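Local coordinates for protein ubiquitin conjugating enzyme (Plasmodium yoelii, PDB 2PWQ) that probably acts as an E2 ubiquitin-conjugating enzyme, carrying ubiquitin as a thioester on a cysteine and passing it on to targets, at residues A45-D49 against S50-E54; N37-V40 against Q41-D44; A155-V158 against K159-V163. One frame throughout, in Å; residues are numbered along the deposited sequence.

All three contacts are local and lie in series along the ubiquitin-conjugating domain. Contacts 2 and 1 sit at the two ends of an outermost strand, 43-47: contact 2 is the turn that leads from helix 23-37 into it, and contact 1 the connection that leads out toward strand 54-60. Their centres are about 17 Å apart, and apart from adjoining in sequence they do not touch. Contact 3, within helix 154-168, is remote, its centre about 33 Å from that of contact 1, across the chain's centre, and about 27 Å from that of contact 2. None lies at the predicted thioester cysteine, Cys108.

Contact 1: residues A45-D49 against S50-E54; sequences AHIKD and SNFFE
Ile47 and Phe52 meet in a CH-pi contact inside the surface loop that joins strand 43-47 to strand 54-60, the first hairpin of the E2 sheet. The evidence is geometric: the methyl CD1 of Ile47 stands 3.4 Å from the centroid of the Phe52 ring and only 5° off the ring normal, so it covers the middle of one face and not an edge. The two branches of Ile47 divide the work. CG1 is set beside the backbone N (chi1 -36°) and the rotation about the CB-CG1 bond brings CD1 over the ring, while CG2, on the other branch, packs 3.1 Å from the carbonyl O of Asn51.

Beside this apolar pair the base of the loop is closed by one direct backbone bond, Lys48 N to Glu54 O at 3.1 Å, which is almost straight (176° at the hydrogen). A bound water bridges the loop next to this bond, accepting from Asp49 N and Asn51 N and giving a longer bond to Glu54 O; that carbonyl therefore receives two donors. Farther along, Asn51 to Glu54 forms a type I beta turn with Glu54 N bonded to Asn51 O. The side chain of Asn51 adds an Asx turn: OD1 accepts from Phe53 N at 2.8 Å, the donor standing well above the amide carbonyl plane. The extended Lys48 side chain runs beside Glu54, with Lys48 CD 4.2 Å from Glu54 CG, but Lys48 NZ and Glu54 OE2 remain 5.4 Å apart, so any attraction between their charges probably acts at a distance.

Ile47 and Phe52 both rest on Leu32 of helix 23-37, and Phe52 also reaches Leu28 and Gln29. Glu54 packs against Ala75 and Thr77 of strand 71-77, while Lys48 touches Val56 on strand 54-60.

Contact 2: residues N37-V40 against Q41-D44; sequences NENV and QEID
The Asn39 amide and the Glu42 carboxylate, two of the flat groups of this turn, are inclined by 62°, and it is the aliphatic part of Glu42 that meets the amide: CG of Glu42 lies 3.2 Å from ND2 of Asn39. At its other end the amide offers OD1 to Gln41 N in a weak bond of 3.3 Å, and Gln41 CB packs against the same oxygen; the Gln41 amide plane is turned 41° from that of Asn39. A chi1 of -167° sets CG of Asn39 beside the residue's own carbonyl carbon, on the side where OD1 meets Gln41 N.

Main-chain bonds fold 39-43 into the compact turn by which the chain, having left helix 23-37, enters edge strand 43-47 of the E2 sheet. The carbonyl O of Asn39 takes Ile43 N at 3.2 Å, in the carbonyl plane, and Glu42 N at 3.1 Å from well above that plane. Arg123 of helix 122-134 bonds to this oxygen as well. A CA-H...O contact runs almost straight from Val40 CA to Ile43 O, 3.2 Å away.

Glu38 OE1 receives Asn39 N at 2.6 Å through its anti lone pair, tying the first residue beyond the helix to the turn. Val40 CB packs 3.7 Å from Asp44 OD2. The polar end of Glu42 is held elsewhere, by Gln130 at OE1, and the Ile43 side chain packs on helix 122-134.

Contact 3: residues A155-V158 against K159-V163; sequences ALFV and KTASV
Leu156 and Thr160, and likewise Phe157 and Ala161, meet one turn apart on helix 154-168, so this is an i to i+4 contact along one continuous helix. Hydrogen bonds come first. The carbonyl of Leu156 takes Thr160 N at 2.7 Å, nearly end-on at a C=O...donor angle of 170°. Phe157 O takes Ala161 N at 2.8 Å and Val158 O takes Ser162 N at the same length, the first nearly straight at the hydrogen and the second somewhat bent. The bond from Lys159 N to Ala155 O is weak at 3.5 Å.

A side-chain hydroxyl adds a second grip on one of these carbonyls. Thr160 OG1 donates to Leu156 O at 3.2 Å, arriving well above the carbonyl plane, whereas the backbone donor comes in nearly in line with the C=O bond. The threonine's chi1 of -62° sets OG1 beside its own N and turns it back toward the preceding turn. Thr165 OG1 and Thr167 OG1 also bond to the carbonyls of Ala161 and Val163, four residues back.

Van der Waals packing follows. The methyl CD1 of Leu156 lies 3.7 Å from the hydroxyl oxygen OG1 of Thr160, the two side chains crossing obliquely. The apolar pair is Phe157 and Ala161: Ala161 CB sits above one face of the ring, displaced toward the rim, 4.1 Å from Phe157 CZ. Beyond the helix the buried ring meets Tyr150 edge-to-face and Trp96 at about 30° between planes. Met149 of helix 144-152 touches Leu156 and Thr160.

Chemically, buried Phe157 and Ala161 pack inward on the domain, where Tyr67 touches both. The hydroxyl of partly exposed Thr160 is satisfied by the Leu156 carbonyl, so its side chain can probably lie beside Met149 and Trp96 without needing a polar partner from them.

Contact 1: residues A45-D49 against S50-E54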
# COMPACT_ATOMS: atom_id res chain seq x y z
N ALA A 45 5.09 -7.58 5.16
CA ALA A 45 6.27 -6.85 4.67
C ALA A 45 7.54 -7.55 5.11
O ALA A 45 7.60 -8.13 6.21
CB ALA A 45 6.29 -5.39 5.14
N HIS A 46 8.55 -7.53 4.25
CA HIS A 46 9.89 -8.03 4.61
C HIS A 46 10.91 -7.15 3.89
O HIS A 46 10.54 -6.34 3.05
CB HIS A 46 10.05 -9.53 4.26
CG HIS A 46 9.91 -9.82 2.81
ND1 HIS A 46 10.88 -9.50 1.88
CD2 HIS A 46 8.90 -10.39 2.10
CE1 HIS A 46 10.48 -9.86 0.67
NE2 HIS A 46 9.28 -10.40 0.78
N ILE A 47 12.19 -7.28 4.25
CA ILE A 47 13.26 -6.56 3.57
C ILE A 47 13.32 -7.05 2.14
O ILE A 47 13.18 -8.24 1.91
CB ILE A 47 14.64 -6.84 4.20
CG1 ILE A 47 14.50 -6.98 5.73
CG2 ILE A 47 15.67 -5.80 3.69
CD1 ILE A 47 15.01 -5.83 6.54
N LYS A 48 13.51 -6.12 1.21
CA LYS A 48 13.57 -6.44 -0.20
C LYS A 48 14.82 -7.29 -0.52
O LYS A 48 14.70 -8.42 -1.02
CB LYS A 48 13.62 -5.17 -1.06
CG LYS A 48 13.33 -5.44 -2.51
CD LYS A 48 13.67 -4.26 -3.42
CE LYS A 48 13.20 -4.61 -4.83
NZ LYS A 48 13.29 -3.46 -5.80
N ASP A 49 15.99 -6.73 -0.21
CA ASP A 49 17.28 -7.34 -0.53
C ASP A 49 18.21 -7.22 0.70
O ASP A 49 18.12 -8.02 1.65
CB ASP A 49 17.86 -6.64 -1.78
CG ASP A 49 19.01 -7.41 -2.43
OD1 ASP A 49 18.96 -8.65 -2.53
OD2 ASP A 49 19.96 -6.74 -2.90
N SER A 50 19.08 -6.20 0.69
CA SER A 50 20.13 -6.06 1.69
C SER A 50 20.10 -4.74 2.46
O SER A 50 20.96 -4.50 3.32
CB SER A 50 21.52 -6.24 1.05
OG SER A 50 21.68 -7.57 0.54
N ASN A 51 19.10 -3.91 2.15
CA ASN A 51 18.88 -2.62 2.79
C ASN A 51 17.66 -2.65 3.73
O ASN A 51 16.54 -2.84 3.29
CB ASN A 51 18.72 -1.51 1.75
CG ASN A 51 18.60 -0.12 2.38
OD1 ASN A 51 18.55 0.03 3.61
ND2 ASN A 51 18.58 0.90 1.54
N PHE A 52 17.92 -2.50 5.03
CA PHE A 52 16.89 -2.55 6.06
C PHE A 52 15.89 -1.38 5.92
O PHE A 52 14.82 -1.38 6.53
CB PHE A 52 17.58 -2.50 7.43
CG PHE A 52 17.22 -3.63 8.33
CD1 PHE A 52 16.11 -3.54 9.18
CD2 PHE A 52 17.98 -4.78 8.34
CE1 PHE A 52 15.77 -4.58 10.00
CE2 PHE A 52 17.65 -5.84 9.18
CZ PHE A 52 16.54 -5.74 10.02
N PHE A 53 16.24 -0.41 5.08
CA PHE A 53 15.43 0.79 4.84
C PHE A 53 14.61 0.68 3.56
O PHE A 53 14.02 1.63 3.09
CB PHE A 53 16.30 2.06 4.87
CG PHE A 53 16.76 2.40 6.26
CD1 PHE A 53 16.06 3.33 7.03
CD2 PHE A 53 17.86 1.77 6.82
CE1 PHE A 53 16.46 3.62 8.32
CE2 PHE A 53 18.27 2.06 8.11
CZ PHE A 53 17.57 2.99 8.86
N GLU A 54 14.56 -0.52 3.01
CA GLU A 54 13.81 -0.74 1.78
C GLU A 54 13.07 -2.04 1.92
O GLU A 54 13.69 -3.11 1.99
CB GLU A 54 14.73 -0.73 0.55
CG GLU A 54 14.01 -0.95 -0.78
CD GLU A 54 13.12 0.21 -1.20
OE1 GLU A 54 13.47 1.38 -0.89
OE2 GLU A 54 12.05 -0.04 -1.85
O HOH W 1 16.40 -4.18 0.73

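Contact 2: residues N37-V40 against Q41-D44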
# COMPACT_ATOMS: atom_id res chain seq x y z
N ASN A 37 4.21 -11.35 13.32
CA ASN A 37 3.35 -11.93 14.37
C ASN A 37 1.86 -11.67 14.16
O ASN A 37 1.01 -12.43 14.64
CB ASN A 37 3.81 -11.48 15.76
CG ASN A 37 5.15 -12.12 16.18
OD1 ASN A 37 5.43 -13.27 15.84
ND2 ASN A 37 5.97 -11.37 16.93
N GLU A 38 1.55 -10.59 13.44
CA GLU A 38 0.18 -10.25 13.05
C GLU A 38 -0.41 -11.10 11.90
O GLU A 38 0.13 -12.16 11.56
CB GLU A 38 0.11 -8.77 12.70
CG GLU A 38 -0.62 -7.95 13.71
CD GLU A 38 -2.14 -7.95 13.48
OE1 GLU A 38 -2.69 -8.91 12.87
OE2 GLU A 38 -2.79 -6.97 13.93
N ASN A 39 -1.53 -10.65 11.32
CA ASN A 39 -2.19 -11.36 10.23
C ASN A 39 -1.53 -11.09 8.87
O ASN A 39 -1.87 -10.13 8.18
CB ASN A 39 -3.67 -11.01 10.17
CG ASN A 39 -4.46 -11.95 9.26
OD1 ASN A 39 -3.92 -12.90 8.67
ND2 ASN A 39 -5.77 -11.68 9.15
N VAL A 40 -0.58 -11.96 8.51
CA VAL A 40 0.24 -11.76 7.32
C VAL A 40 -0.52 -12.13 6.03
O VAL A 40 -0.04 -11.92 4.91
CB VAL A 40 1.62 -12.49 7.42
CG1 VAL A 40 2.29 -12.17 8.74
CG2 VAL A 40 1.48 -14.02 7.23
N GLN A 41 -1.72 -12.69 6.21
CA GLN A 41 -2.58 -12.97 5.09
C GLN A 41 -3.21 -11.67 4.59
O GLN A 41 -3.51 -11.52 3.40
CB GLN A 41 -3.61 -14.04 5.45
CG GLN A 41 -2.99 -15.37 5.96
CD GLN A 41 -2.08 -16.07 4.93
OE1 GLN A 41 -2.41 -16.15 3.74
NE2 GLN A 41 -0.93 -16.57 5.39
N GLU A 42 -3.31 -10.70 5.49
CA GLU A 42 -3.85 -9.41 5.15
C GLU A 42 -2.79 -8.40 4.76
O GLU A 42 -2.89 -7.73 3.72
CB GLU A 42 -4.68 -8.88 6.32
CG GLU A 42 -5.90 -9.73 6.61
CD GLU A 42 -7.04 -9.52 5.63
OE1 GLU A 42 -7.16 -8.44 5.02
OE2 GLU A 42 -7.85 -10.45 5.47
N ILE A 43 -1.81 -8.26 5.63
CA ILE A 43 -0.76 -7.28 5.49
C ILE A 43 0.54 -7.97 5.88
O ILE A 43 0.67 -8.56 6.98
CB ILE A 43 -0.96 -6.00 6.37
CG1 ILE A 43 -2.38 -5.38 6.24
CG2 ILE A 43 0.18 -4.99 6.19
CD1 ILE A 43 -2.65 -4.51 5.00
N ASP A 44 1.49 -7.92 4.96
CA ASP A 44 2.82 -8.45 5.19
C ASP A 44 3.85 -7.42 4.70
O ASP A 44 3.50 -6.48 3.98
CB ASP A 44 2.95 -9.79 4.48
CG ASP A 44 4.01 -10.71 5.09
OD1 ASP A 44 4.79 -10.26 5.95
OD2 ASP A 44 4.05 -11.91 4.71

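Contact 3: residues A155-V158 against K159-V163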
# COMPACT_ATOMS: atom_id res chain seq x y z
N ALA A 155 -20.07 1.16 -13.25
CA ALA A 155 -20.20 -0.28 -13.42
C ALA A 155 -19.08 -0.80 -14.31
O ALA A 155 -18.76 -1.99 -14.28
CB ALA A 155 -21.52 -0.61 -14.04
N LEU A 156 -18.52 0.11 -15.11
CA LEU A 156 -17.39 -0.25 -16.00
C LEU A 156 -16.14 -0.24 -15.15
O LEU A 156 -15.32 -1.14 -15.25
CB LEU A 156 -17.23 0.76 -17.14
CG LEU A 156 -16.05 0.59 -18.12
CD1 LEU A 156 -15.95 -0.85 -18.62
CD2 LEU A 156 -16.14 1.59 -19.25
N PHE A 157 -16.00 0.80 -14.32
CA PHE A 157 -14.89 0.86 -13.38
C PHE A 157 -14.71 -0.47 -12.66
O PHE A 157 -13.60 -1.01 -12.57
CB PHE A 157 -15.06 1.96 -12.34
CG PHE A 157 -14.13 1.81 -11.18
CD1 PHE A 157 -12.83 2.33 -11.24
CD2 PHE A 157 -14.52 1.07 -10.04
CE1 PHE A 157 -11.95 2.16 -10.19
CE2 PHE A 157 -13.65 0.88 -8.97
CZ PHE A 157 -12.37 1.43 -9.04
N VAL A 158 -15.81 -1.00 -12.14
CA VAL A 158 -15.74 -2.19 -11.32
C VAL A 158 -15.19 -3.29 -12.20
O VAL A 158 -14.32 -4.06 -11.78
CB VAL A 158 -17.13 -2.56 -10.70
CG1 VAL A 158 -17.08 -3.90 -10.03
CG2 VAL A 158 -17.57 -1.47 -9.72
N LYS A 159 -15.70 -3.36 -13.42
CA LYS A 159 -15.26 -4.40 -14.36
C LYS A 159 -13.81 -4.25 -14.78
O LYS A 159 -13.10 -5.25 -14.85
CB LYS A 159 -16.18 -4.49 -15.58
CG LYS A 159 -17.40 -5.35 -15.31
CD LYS A 159 -17.00 -6.80 -15.20
CE LYS A 159 -18.20 -7.66 -15.04
NZ LYS A 159 -17.80 -9.09 -14.99
N THR A 160 -13.37 -3.02 -15.03
CA THR A 160 -11.97 -2.77 -15.41
C THR A 160 -11.02 -3.14 -14.24
O THR A 160 -10.02 -3.86 -14.41
CB THR A 160 -11.80 -1.31 -15.82
OG1 THR A 160 -12.62 -1.05 -16.97
CG2 THR A 160 -10.35 -0.99 -16.19
N ALA A 161 -11.35 -2.66 -13.05
CA ALA A 161 -10.60 -2.96 -11.83
C ALA A 161 -10.58 -4.45 -11.52
O ALA A 161 -9.56 -4.98 -11.11
CB ALA A 161 -11.14 -2.14 -10.65
N SER A 162 -11.68 -5.13 -11.72
CA SER A 162 -11.64 -6.57 -11.66
C SER A 162 -10.75 -7.32 -12.72
O SER A 162 -10.02 -8.26 -12.36
CB SER A 162 -13.08 -7.07 -11.72
OG SER A 162 -13.12 -8.50 -11.58
N VAL A 163 -10.80 -6.92 -14.01
CA VAL A 163 -9.92 -7.49 -15.04
C VAL A 163 -8.48 -7.32 -14.57
O VAL A 163 -7.74 -8.29 -14.50
CB VAL A 163 -10.15 -6.82 -16.48
CG1 VAL A 163 -9.05 -7.23 -17.51
CG2 VAL A 163 -11.51 -7.19 -17.05